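Local coordinates for protein exocyst complex component EXO70 (Saccharomyces cerevisiae, PDB 2B1E) that helps assemble the exocyst, the complex that tethers secretory vesicles to sites of exocytosis, at residues 459-467 with 493-504; 177-188 with 245-256. One frame throughout, in Å; residues are numbered along the deposited sequence.

Interaction 1 (459-467 with 493-504)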
loop_
_atom_site.group_PDB
_atom_site.type_symbol
_atom_site.label_atom_id
_atom_site.label_comp_id
_atom_site.label_asym_id
_atom_site.label_seq_id
_atom_site.Cartn_x
_atom_site.Cartn_y
_atom_site.Cartn_z
ATOM N N ASP A 459 -0.435 -2.959 -43.940
ATOM C CA ASP A 459 0.085 -3.452 -45.209
ATOM C C ASP A 459 -1.034 -3.571 -46.239
ATOM O O ASP A 459 -0.813 -3.393 -47.439
ATOM C CB ASP A 459 0.789 -4.801 -45.005
ATOM C CG ASP A 459 2.129 -4.667 -44.259
ATOM O OD1 ASP A 459 2.395 -3.600 -43.655
ATOM O OD2 ASP A 459 2.919 -5.640 -44.263
ATOM N N TRP A 460 -2.241 -3.876 -45.776
ATOM C CA TRP A 460 -3.367 -3.985 -46.684
ATOM C C TRP A 460 -3.744 -2.583 -47.187
ATOM O O TRP A 460 -4.199 -2.433 -48.322
ATOM C CB TRP A 460 -4.576 -4.634 -45.992
ATOM C CG TRP A 460 -4.383 -6.071 -45.646
ATOM C CD1 TRP A 460 -3.935 -6.577 -44.453
ATOM C CD2 TRP A 460 -4.621 -7.200 -46.497
ATOM N NE1 TRP A 460 -3.882 -7.946 -44.508
ATOM C CE2 TRP A 460 -4.296 -8.358 -45.751
ATOM C CE3 TRP A 460 -5.079 -7.347 -47.816
ATOM C CZ2 TRP A 460 -4.413 -9.649 -46.283
ATOM C CZ3 TRP A 460 -5.195 -8.632 -48.344
ATOM C CH2 TRP A 460 -4.864 -9.765 -47.578
ATOM N N ARG A 461 -3.553 -1.566 -46.347
ATOM C CA ARG A 461 -3.866 -0.196 -46.757
ATOM C C ARG A 461 -2.919 0.212 -47.887
ATOM O O ARG A 461 -3.332 0.890 -48.839
ATOM C CB ARG A 461 -3.737 0.782 -45.579
ATOM C CG ARG A 461 -4.784 0.590 -44.484
ATOM C CD ARG A 461 -4.760 1.735 -43.460
ATOM N NE ARG A 461 -3.674 1.624 -42.487
ATOM C CZ ARG A 461 -3.821 1.152 -41.250
ATOM N NH1 ARG A 461 -5.009 0.742 -40.826
ATOM N NH2 ARG A 461 -2.783 1.095 -40.432
ATOM N N ASP A 462 -1.654 -0.203 -47.792
ATOM C CA ASP A 462 -0.671 0.117 -48.840
ATOM C C ASP A 462 -1.107 -0.500 -50.171
ATOM O O ASP A 462 -1.030 0.130 -51.226
ATOM C CB ASP A 462 0.710 -0.422 -48.462
ATOM C CG ASP A 462 1.296 0.276 -47.244
ATOM O OD1 ASP A 462 0.672 1.239 -46.748
ATOM O OD2 ASP A 462 2.380 -0.135 -46.788
ATOM N N LEU A 463 -1.562 -1.744 -50.113
ATOM C CA LEU A 463 -2.032 -2.455 -51.300
ATOM C C LEU A 463 -3.155 -1.693 -52.007
ATOM O O LEU A 463 -3.104 -1.463 -53.224
ATOM C CB LEU A 463 -2.549 -3.841 -50.902
ATOM C CG LEU A 463 -3.141 -4.710 -52.015
ATOM C CD1 LEU A 463 -2.070 -5.026 -53.030
ATOM C CD2 LEU A 463 -3.686 -5.997 -51.443
ATOM N N THR A 464 -4.183 -1.323 -51.248
ATOM C CA THR A 464 -5.310 -0.607 -51.833
ATOM C C THR A 464 -4.932 0.806 -52.272
ATOM O O THR A 464 -5.479 1.317 -53.250
ATOM C CB THR A 464 -6.517 -0.562 -50.860
ATOM O OG1 THR A 464 -6.124 0.035 -49.620
ATOM C CG2 THR A 464 -7.025 -1.980 -50.592
ATOM N N ALA A 465 -4.001 1.435 -51.555
ATOM C CA ALA A 465 -3.562 2.779 -51.928
ATOM C C ALA A 465 -2.828 2.701 -53.270
ATOM O O ALA A 465 -3.024 3.548 -54.152
ATOM C CB ALA A 465 -2.634 3.365 -50.850
ATOM N N ASN A 466 -1.995 1.678 -53.431
ATOM C CA ASN A 466 -1.251 1.515 -54.676
ATOM C C ASN A 466 -2.204 1.334 -55.850
ATOM O O ASN A 466 -2.009 1.927 -56.910
ATOM C CB ASN A 466 -0.310 0.308 -54.604
ATOM C CG ASN A 466 0.839 0.520 -53.639
ATOM O OD1 ASN A 466 1.260 1.654 -53.388
ATOM N ND2 ASN A 466 1.366 -0.575 -53.102
ATOM N N LEU A 467 -3.233 0.517 -55.648
ATOM C CA LEU A 467 -4.225 0.250 -56.682
ATOM C C LEU A 467 -4.989 1.525 -57.029
ATOM O O LEU A 467 -5.191 1.833 -58.201
ATOM C CB LEU A 467 -5.211 -0.820 -56.203
ATOM C CG LEU A 467 -6.268 -1.283 -57.214
ATOM C CD1 LEU A 467 -5.572 -1.902 -58.421
ATOM C CD2 LEU A 467 -7.207 -2.298 -56.562
ATOM N N PHE A 493 -1.671 -5.787 -58.959
ATOM C CA PHE A 493 -2.542 -5.973 -57.808
ATOM C C PHE A 493 -2.520 -7.443 -57.385
ATOM O O PHE A 493 -2.391 -7.753 -56.202
ATOM C CB PHE A 493 -3.980 -5.570 -58.130
ATOM C CG PHE A 493 -4.950 -5.900 -57.026
ATOM C CD1 PHE A 493 -4.987 -5.138 -55.860
ATOM C CD2 PHE A 493 -5.777 -7.020 -57.124
ATOM C CE1 PHE A 493 -5.832 -5.492 -54.806
ATOM C CE2 PHE A 493 -6.618 -7.380 -56.080
ATOM C CZ PHE A 493 -6.646 -6.616 -54.917
ATOM N N ASN A 494 -2.651 -8.349 -58.350
ATOM C CA ASN A 494 -2.646 -9.779 -58.040
ATOM C C ASN A 494 -1.398 -10.189 -57.261
ATOM O O ASN A 494 -1.484 -10.956 -56.300
ATOM C CB ASN A 494 -2.735 -10.620 -59.324
ATOM C CG ASN A 494 -4.060 -10.451 -60.039
ATOM O OD1 ASN A 494 -5.085 -10.157 -59.416
ATOM N ND2 ASN A 494 -4.054 -10.659 -61.348
ATOM N N GLU A 495 -0.241 -9.674 -57.669
ATOM C CA GLU A 495 1.009 -10.002 -56.988
ATOM C C GLU A 495 1.021 -9.443 -55.569
ATOM O O GLU A 495 1.481 -10.103 -54.641
ATOM C CB GLU A 495 2.211 -9.463 -57.769
ATOM C CG GLU A 495 2.521 -10.234 -59.052
ATOM C CD GLU A 495 3.631 -9.587 -59.882
ATOM O OE1 GLU A 495 4.738 -9.364 -59.336
ATOM O OE2 GLU A 495 3.399 -9.309 -61.081
ATOM N N GLY A 496 0.506 -8.232 -55.398
ATOM C CA GLY A 496 0.474 -7.633 -54.080
ATOM C C GLY A 496 -0.522 -8.338 -53.186
ATOM O O GLY A 496 -0.245 -8.578 -52.008
ATOM N N PHE A 497 -1.682 -8.668 -53.751
ATOM C CA PHE A 497 -2.753 -9.363 -53.033
ATOM C C PHE A 497 -2.272 -10.743 -52.561
ATOM O O PHE A 497 -2.358 -11.081 -51.378
ATOM C CB PHE A 497 -3.967 -9.554 -53.958
ATOM C CG PHE A 497 -5.099 -10.330 -53.326
ATOM C CD1 PHE A 497 -5.892 -9.752 -52.331
ATOM C CD2 PHE A 497 -5.350 -11.650 -53.701
ATOM C CE1 PHE A 497 -6.918 -10.476 -51.714
ATOM C CE2 PHE A 497 -6.375 -12.388 -53.089
ATOM C CZ PHE A 497 -7.158 -11.797 -52.092
ATOM N N GLU A 498 -1.783 -11.538 -53.507
ATOM C CA GLU A 498 -1.298 -12.883 -53.217
ATOM C C GLU A 498 -0.149 -12.894 -52.212
ATOM O O GLU A 498 -0.078 -13.766 -51.346
ATOM C CB GLU A 498 -0.884 -13.571 -54.527
ATOM C CG GLU A 498 -2.076 -14.136 -55.303
ATOM C CD GLU A 498 -1.849 -14.176 -56.795
ATOM O OE1 GLU A 498 -0.676 -14.204 -57.219
ATOM O OE2 GLU A 498 -2.846 -14.189 -57.552
ATOM N N ASP A 499 0.749 -11.924 -52.322
ATOM C CA ASP A 499 1.873 -11.845 -51.395
ATOM C C ASP A 499 1.351 -11.594 -49.976
ATOM O O ASP A 499 1.841 -12.188 -49.015
ATOM C CB ASP A 499 2.820 -10.714 -51.807
ATOM C CG ASP A 499 4.113 -10.712 -51.009
ATOM O OD1 ASP A 499 4.242 -9.907 -50.060
ATOM O OD2 ASP A 499 5.004 -11.520 -51.337
ATOM N N LEU A 500 0.355 -10.713 -49.854
ATOM C CA LEU A 500 -0.224 -10.391 -48.553
ATOM C C LEU A 500 -1.045 -11.552 -48.015
ATOM O O LEU A 500 -1.005 -11.839 -46.822
ATOM C CB LEU A 500 -1.102 -9.128 -48.639
ATOM C CG LEU A 500 -0.640 -7.873 -47.891
ATOM C CD1 LEU A 500 -1.619 -6.724 -48.132
ATOM C CD2 LEU A 500 -0.534 -8.165 -46.396
ATOM N N VAL A 501 -1.792 -12.223 -48.884
ATOM C CA VAL A 501 -2.592 -13.361 -48.434
ATOM C C VAL A 501 -1.658 -14.413 -47.823
ATOM O O VAL A 501 -1.911 -14.918 -46.738
ATOM C CB VAL A 501 -3.402 -13.979 -49.608
ATOM C CG1 VAL A 501 -4.080 -15.287 -49.175
ATOM C CG2 VAL A 501 -4.465 -12.982 -50.074
ATOM N N SER A 502 -0.559 -14.702 -48.515
ATOM C CA SER A 502 0.429 -15.688 -48.069
ATOM C C SER A 502 0.998 -15.380 -46.685
ATOM O O SER A 502 1.033 -16.232 -45.782
ATOM C CB SER A 502 1.573 -15.750 -49.091
ATOM O OG SER A 502 2.549 -16.707 -48.723
ATOM N N LYS A 503 1.444 -14.147 -46.517
ATOM C CA LYS A 503 2.022 -13.720 -45.258
ATOM C C LYS A 503 1.010 -13.698 -44.126
ATOM O O LYS A 503 1.321 -14.072 -42.991
ATOM C CB LYS A 503 2.651 -12.339 -45.446
ATOM C CG LYS A 503 3.819 -12.387 -46.411
ATOM C CD LYS A 503 4.429 -11.017 -46.659
ATOM C CE LYS A 503 5.760 -11.177 -47.373
ATOM N NZ LYS A 503 6.402 -9.863 -47.610
ATOM N N THR A 504 -0.207 -13.260 -44.430
ATOM C CA THR A 504 -1.241 -13.192 -43.408
ATOM C C THR A 504 -1.522 -14.563 -42.802
ATOM O O THR A 504 -1.915 -14.664 -41.637
ATOM C CB THR A 504 -2.529 -12.590 -43.979
ATOM O OG1 THR A 504 -2.229 -11.325 -44.572
ATOM C CG2 THR A 504 -3.550 -12.370 -42.875
#
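W460 packs on L500 toward one end of this pairing of two consecutive helices, 440-473 and 483-504, whose facing segments run antiparallel (173° between their directions) with axes 10.2 Å apart. The indole of W460 is a knob in the hole formed by F497, L500, V501 and T504. With CG anti to the carbonyl carbon, its ring is carried across to the partner helix, where L500 CD1 stands 3.8 Å from the centroid of the six-membered ring and 25° off its normal, a CH-pi contact over one face. V501 CG2 meets the ring instead at its edge, 4.1 Å from W460 CH2, as does F497. L500 is modelled with chi1 -113°, between the staggered positions, which may reflect the packing round it.

One turn on, L463 is the second knob, set among F493, G496, F497 and L500. Its two methyls divide the work: L463 CD1 rests on the backbone, 3.7 Å from G496 C, where the absence of a side chain on G496 leaves room for the methyl, while L463 CD2 lies 4.0 Å from L500 CD1. L467 ends the row, its CD2 3.7 Å from F493 CD1.

The polar atom at the other end is also provided for. T504 OG1 donates to L500 O at 2.6 Å within its own helix, from above the carbonyl plane, and is also hydrogen-bonded to Q411 NE2. Helix 512-537 packs on W460 and L467, and helix 552-563 on F497, so the pair belongs to a helical bundle. No hydrogen bond or salt bridge joins the two segments: cohesion rests on apolar knobs-into-holes packing, and the T504 hydroxyl at the edge of that packing bonds L500 O and Q411 rather than anything in 459-467.

Interaction 2 (177-188 with 245-256)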
loop_
_atom_site.group_PDB
_atom_site.type_symbol
_atom_site.label_atom_id
_atom_site.label_comp_id
_atom_site.label_asym_id
_atom_site.label_seq_id
_atom_site.Cartn_x
_atom_site.Cartn_y
_atom_site.Cartn_z
ATOM N N SER A 177 -0.341 -12.325 7.167
ATOM C CA SER A 177 0.024 -13.455 8.006
ATOM C C SER A 177 1.079 -13.071 9.036
ATOM O O SER A 177 1.275 -13.778 10.026
ATOM C CB SER A 177 0.543 -14.602 7.133
ATOM O OG SER A 177 0.715 -15.788 7.890
ATOM N N SER A 178 1.745 -11.943 8.805
ATOM C CA SER A 178 2.797 -11.464 9.698
ATOM C C SER A 178 2.347 -11.269 11.143
ATOM O O SER A 178 1.164 -11.065 11.422
ATOM C CB SER A 178 3.368 -10.149 9.169
ATOM O OG SER A 178 4.362 -9.637 10.038
ATOM N N GLY A 179 3.311 -11.327 12.057
ATOM C CA GLY A 179 3.008 -11.152 13.465
ATOM C C GLY A 179 2.981 -9.687 13.854
ATOM O O GLY A 179 2.724 -9.345 15.009
ATOM N N MET A 180 3.251 -8.818 12.885
ATOM C CA MET A 180 3.254 -7.384 13.133
ATOM C C MET A 180 1.818 -6.915 13.350
ATOM O O MET A 180 1.573 -5.901 14.009
ATOM C CB MET A 180 3.876 -6.645 11.946
ATOM C CG MET A 180 4.288 -5.209 12.244
ATOM S SD MET A 180 5.697 -5.081 13.373
ATOM C CE MET A 180 4.871 -5.131 14.944
ATOM N N ASN A 181 0.872 -7.674 12.802
ATOM C CA ASN A 181 -0.545 -7.352 12.922
ATOM C C ASN A 181 -1.045 -7.494 14.358
ATOM O O ASN A 181 -1.668 -6.577 14.898
ATOM C CB ASN A 181 -1.372 -8.249 11.994
ATOM C CG ASN A 181 -0.974 -8.099 10.537
ATOM O OD1 ASN A 181 -0.964 -6.993 9.997
ATOM N ND2 ASN A 181 -0.644 -9.215 9.894
ATOM N N SER A 182 -0.779 -8.644 14.969
ATOM C CA SER A 182 -1.196 -8.878 16.348
ATOM C C SER A 182 -0.467 -7.915 17.277
ATOM O O SER A 182 -1.088 -7.260 18.114
ATOM C CB SER A 182 -0.893 -10.315 16.769
ATOM O OG SER A 182 -1.671 -11.232 16.026
ATOM N N TYR A 183 0.851 -7.838 17.120
ATOM C CA TYR A 183 1.675 -6.954 17.935
ATOM C C TYR A 183 1.054 -5.566 17.945
ATOM O O TYR A 183 0.993 -4.909 18.990
ATOM C CB TYR A 183 3.092 -6.870 17.367
ATOM C CG TYR A 183 4.061 -6.110 18.250
ATOM C CD1 TYR A 183 4.847 -6.772 19.191
ATOM C CD2 TYR A 183 4.177 -4.720 18.155
ATOM C CE1 TYR A 183 5.729 -6.071 20.017
ATOM C CE2 TYR A 183 5.052 -4.009 18.974
ATOM C CZ TYR A 183 5.825 -4.689 19.900
ATOM O OH TYR A 183 6.703 -3.986 20.698
ATOM N N THR A 184 0.595 -5.125 16.774
ATOM C CA THR A 184 -0.030 -3.817 16.634
ATOM C C THR A 184 -1.359 -3.758 17.373
ATOM O O THR A 184 -1.621 -2.809 18.117
ATOM C CB THR A 184 -0.287 -3.467 15.154
ATOM O OG1 THR A 184 0.963 -3.252 14.487
ATOM C CG2 THR A 184 -1.130 -2.206 15.048
ATOM N N GLU A 185 -2.194 -4.772 17.169
ATOM C CA GLU A 185 -3.497 -4.814 17.816
ATOM C C GLU A 185 -3.335 -4.813 19.332
ATOM O O GLU A 185 -4.091 -4.146 20.044
ATOM C CB GLU A 185 -4.272 -6.060 17.381
ATOM C CG GLU A 185 -5.745 -6.014 17.739
ATOM C CD GLU A 185 -6.455 -7.335 17.493
ATOM O OE1 GLU A 185 -6.219 -7.955 16.434
ATOM O OE2 GLU A 185 -7.258 -7.747 18.356
ATOM N N ALA A 186 -2.346 -5.556 19.824
ATOM C CA ALA A 186 -2.095 -5.626 21.259
ATOM C C ALA A 186 -1.706 -4.242 21.768
ATOM O O ALA A 186 -2.246 -3.757 22.764
ATOM C CB ALA A 186 -0.977 -6.622 21.546
ATOM N N LEU A 187 -0.769 -3.616 21.071
ATOM C CA LEU A 187 -0.294 -2.284 21.419
ATOM C C LEU A 187 -1.426 -1.251 21.456
ATOM O O LEU A 187 -1.434 -0.351 22.296
ATOM C CB LEU A 187 0.774 -1.840 20.420
ATOM C CG LEU A 187 1.308 -0.423 20.628
ATOM C CD1 LEU A 187 1.810 -0.266 22.067
ATOM C CD2 LEU A 187 2.418 -0.145 19.626
ATOM N N LEU A 188 -2.383 -1.386 20.548
ATOM C CA LEU A 188 -3.501 -0.457 20.495
ATOM C C LEU A 188 -4.391 -0.611 21.728
ATOM O O LEU A 188 -4.916 0.372 22.253
ATOM C CB LEU A 188 -4.302 -0.680 19.208
ATOM C CG LEU A 188 -3.501 -0.374 17.938
ATOM C CD1 LEU A 188 -4.274 -0.810 16.696
ATOM C CD2 LEU A 188 -3.191 1.104 17.889
ATOM N N PHE A 245 4.349 -6.356 1.729
ATOM C CA PHE A 245 4.165 -6.346 3.170
ATOM C C PHE A 245 4.144 -4.904 3.655
ATOM O O PHE A 245 3.554 -4.593 4.691
ATOM C CB PHE A 245 5.296 -7.107 3.864
ATOM C CG PHE A 245 5.163 -7.149 5.360
ATOM C CD1 PHE A 245 4.010 -7.658 5.952
ATOM C CD2 PHE A 245 6.182 -6.672 6.178
ATOM C CE1 PHE A 245 3.874 -7.688 7.330
ATOM C CE2 PHE A 245 6.052 -6.700 7.563
ATOM C CZ PHE A 245 4.895 -7.209 8.139
ATOM N N SER A 246 4.790 -4.028 2.895
ATOM C CA SER A 246 4.848 -2.616 3.234
ATOM C C SER A 246 3.445 -2.034 3.393
ATOM O O SER A 246 3.227 -1.141 4.212
ATOM C CB SER A 246 5.608 -1.847 2.154
ATOM O OG SER A 246 4.977 -1.987 0.896
ATOM N N PHE A 247 2.496 -2.537 2.611
ATOM C CA PHE A 247 1.122 -2.052 2.702
ATOM C C PHE A 247 0.553 -2.323 4.091
ATOM O O PHE A 247 -0.203 -1.509 4.627
ATOM C CB PHE A 247 0.232 -2.722 1.648
ATOM C CG PHE A 247 0.524 -2.294 0.235
ATOM C CD1 PHE A 247 0.700 -0.948 -0.080
ATOM C CD2 PHE A 247 0.582 -3.234 -0.792
ATOM C CE1 PHE A 247 0.925 -0.543 -1.397
ATOM C CE2 PHE A 247 0.806 -2.841 -2.110
ATOM C CZ PHE A 247 0.977 -1.493 -2.413
ATOM N N GLU A 248 0.915 -3.464 4.673
ATOM C CA GLU A 248 0.432 -3.821 6.003
ATOM C C GLU A 248 1.171 -3.043 7.087
ATOM O O GLU A 248 0.639 -2.821 8.174
ATOM C CB GLU A 248 0.586 -5.323 6.249
ATOM C CG GLU A 248 -0.194 -6.189 5.276
ATOM C CD GLU A 248 -0.052 -7.669 5.569
ATOM O OE1 GLU A 248 -0.381 -8.481 4.679
ATOM O OE2 GLU A 248 0.381 -8.023 6.683
ATOM N N LEU A 249 2.405 -2.643 6.795
ATOM C CA LEU A 249 3.188 -1.869 7.746
ATOM C C LEU A 249 2.645 -0.449 7.780
ATOM O O LEU A 249 2.544 0.161 8.843
ATOM C CB LEU A 249 4.664 -1.860 7.347
ATOM C CG LEU A 249 5.417 -3.184 7.518
ATOM C CD1 LEU A 249 6.838 -3.040 6.982
ATOM C CD2 LEU A 249 5.439 -3.579 8.995
ATOM N N VAL A 250 2.292 0.078 6.612
ATOM C CA VAL A 250 1.734 1.424 6.533
ATOM C C VAL A 250 0.473 1.471 7.390
ATOM O O VAL A 250 0.235 2.441 8.113
ATOM C CB VAL A 250 1.371 1.801 5.074
ATOM C CG1 VAL A 250 0.557 3.092 5.049
ATOM C CG2 VAL A 250 2.647 1.968 4.248
ATOM N N GLU A 251 -0.328 0.412 7.309
ATOM C CA GLU A 251 -1.564 0.316 8.077
ATOM C C GLU A 251 -1.268 0.280 9.579
ATOM O O GLU A 251 -2.011 0.838 10.388
ATOM C CB GLU A 251 -2.323 -0.948 7.675
ATOM C CG GLU A 251 -3.552 -1.224 8.525
ATOM C CD GLU A 251 -4.131 -2.605 8.285
ATOM O OE1 GLU A 251 -5.035 -3.004 9.053
ATOM O OE2 GLU A 251 -3.685 -3.290 7.331
ATOM N N SER A 252 -0.183 -0.393 9.939
ATOM C CA SER A 252 0.226 -0.511 11.330
ATOM C C SER A 252 0.567 0.853 11.911
ATOM O O SER A 252 -0.054 1.296 12.880
ATOM C CB SER A 252 1.438 -1.435 11.442
ATOM O OG SER A 252 1.814 -1.620 12.793
ATOM N N ILE A 253 1.552 1.523 11.315
ATOM C CA ILE A 253 1.971 2.833 11.794
ATOM C C ILE A 253 0.817 3.843 11.784
ATOM O O ILE A 253 0.762 4.736 12.633
ATOM C CB ILE A 253 3.159 3.390 10.958
ATOM C CG1 ILE A 253 3.750 4.625 11.645
ATOM C CG2 ILE A 253 2.699 3.753 9.554
ATOM C CD1 ILE A 253 4.406 4.331 12.976
ATOM N N ASN A 254 -0.101 3.709 10.829
ATOM C CA ASN A 254 -1.244 4.616 10.772
ATOM C C ASN A 254 -2.135 4.397 11.994
ATOM O O ASN A 254 -2.539 5.353 12.654
ATOM C CB ASN A 254 -2.066 4.392 9.498
ATOM C CG ASN A 254 -1.403 4.976 8.264
ATOM O OD1 ASN A 254 -0.309 5.539 8.336
ATOM N ND2 ASN A 254 -2.068 4.846 7.123
ATOM N N ASP A 255 -2.444 3.138 12.288
ATOM C CA ASP A 255 -3.284 2.820 13.441
ATOM C C ASP A 255 -2.661 3.304 14.754
ATOM O O ASP A 255 -3.361 3.805 15.634
ATOM C CB ASP A 255 -3.544 1.311 13.523
ATOM C CG ASP A 255 -4.512 0.824 12.453
ATOM O OD1 ASP A 255 -5.194 1.673 11.836
ATOM O OD2 ASP A 255 -4.601 -0.408 12.237
ATOM N N VAL A 256 -1.348 3.153 14.884
ATOM C CA VAL A 256 -0.672 3.584 16.099
ATOM C C VAL A 256 -0.703 5.101 16.206
ATOM O O VAL A 256 -1.014 5.645 17.262
ATOM C CB VAL A 256 0.798 3.089 16.142
ATOM C CG1 VAL A 256 1.532 3.715 17.321
ATOM C CG2 VAL A 256 0.829 1.576 16.268
#
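T184 and S252 meet because their first torsions aim both hydroxyls into the gap: T184 OG1 is anti to its carbonyl carbon (chi1 -69°), S252 OG anti to the backbone N (chi1 -177°). The oxygens T184 OG1 and S252 OG are 2.5 Å apart, close enough for a hydrogen bond, though S252 has a second possible acceptor. T184 OG1 gives its own proton to M180 O (2.8 Å), a carbonyl that T184 N reaches from the opposite face, and S252 OG is also paired with Y224 OH of helix 209-233.

Apolar contacts lie on either side of these hydroxyls. The M180 and L249 side chains cross at about a right angle, M180 CG 3.8 Å from L249 CD2, and M180 CB lies at the edge of the F245 ring. Beyond T184, L187 CD2 touches V256 CG2 at 4.1 Å, and L188 CD1 reaches D255 CB.

Before the first helix, S178 OG caps M180 N (3.2 Å). E248 comes near N181 without bonding it; its OE1 is held by G176 N.

Segments 180-188 and 245-256 run nearly parallel (5°), axes 10.1 Å apart, joined by a buried cluster of hydroxyls between apolar patches; those hydroxyls probably find their partners within both helices and in Y224.

In the fold
Both contacts are helix pairs in the C-terminal Exo70 region of an elongated, all-helical chain, but they share no helix and do not touch: their centres are 63 Å apart and their nearest atoms about 38 Å. Interaction 1 lies far out, 52 Å from the chain centre, yet is the more deeply buried; interaction 2 sits 13 Å from that centre and is only partly buried. Topology differs as well. Sequence-adjacent helices make the antiparallel pair of interaction 1, whereas helix 209-233 intervenes in sequence between the parallel pair of interaction 2. Axis spacings are alike, but the first interface is held by apolar packing, with no hydrogen bond across it, the second centred on a close pair of hydroxyls.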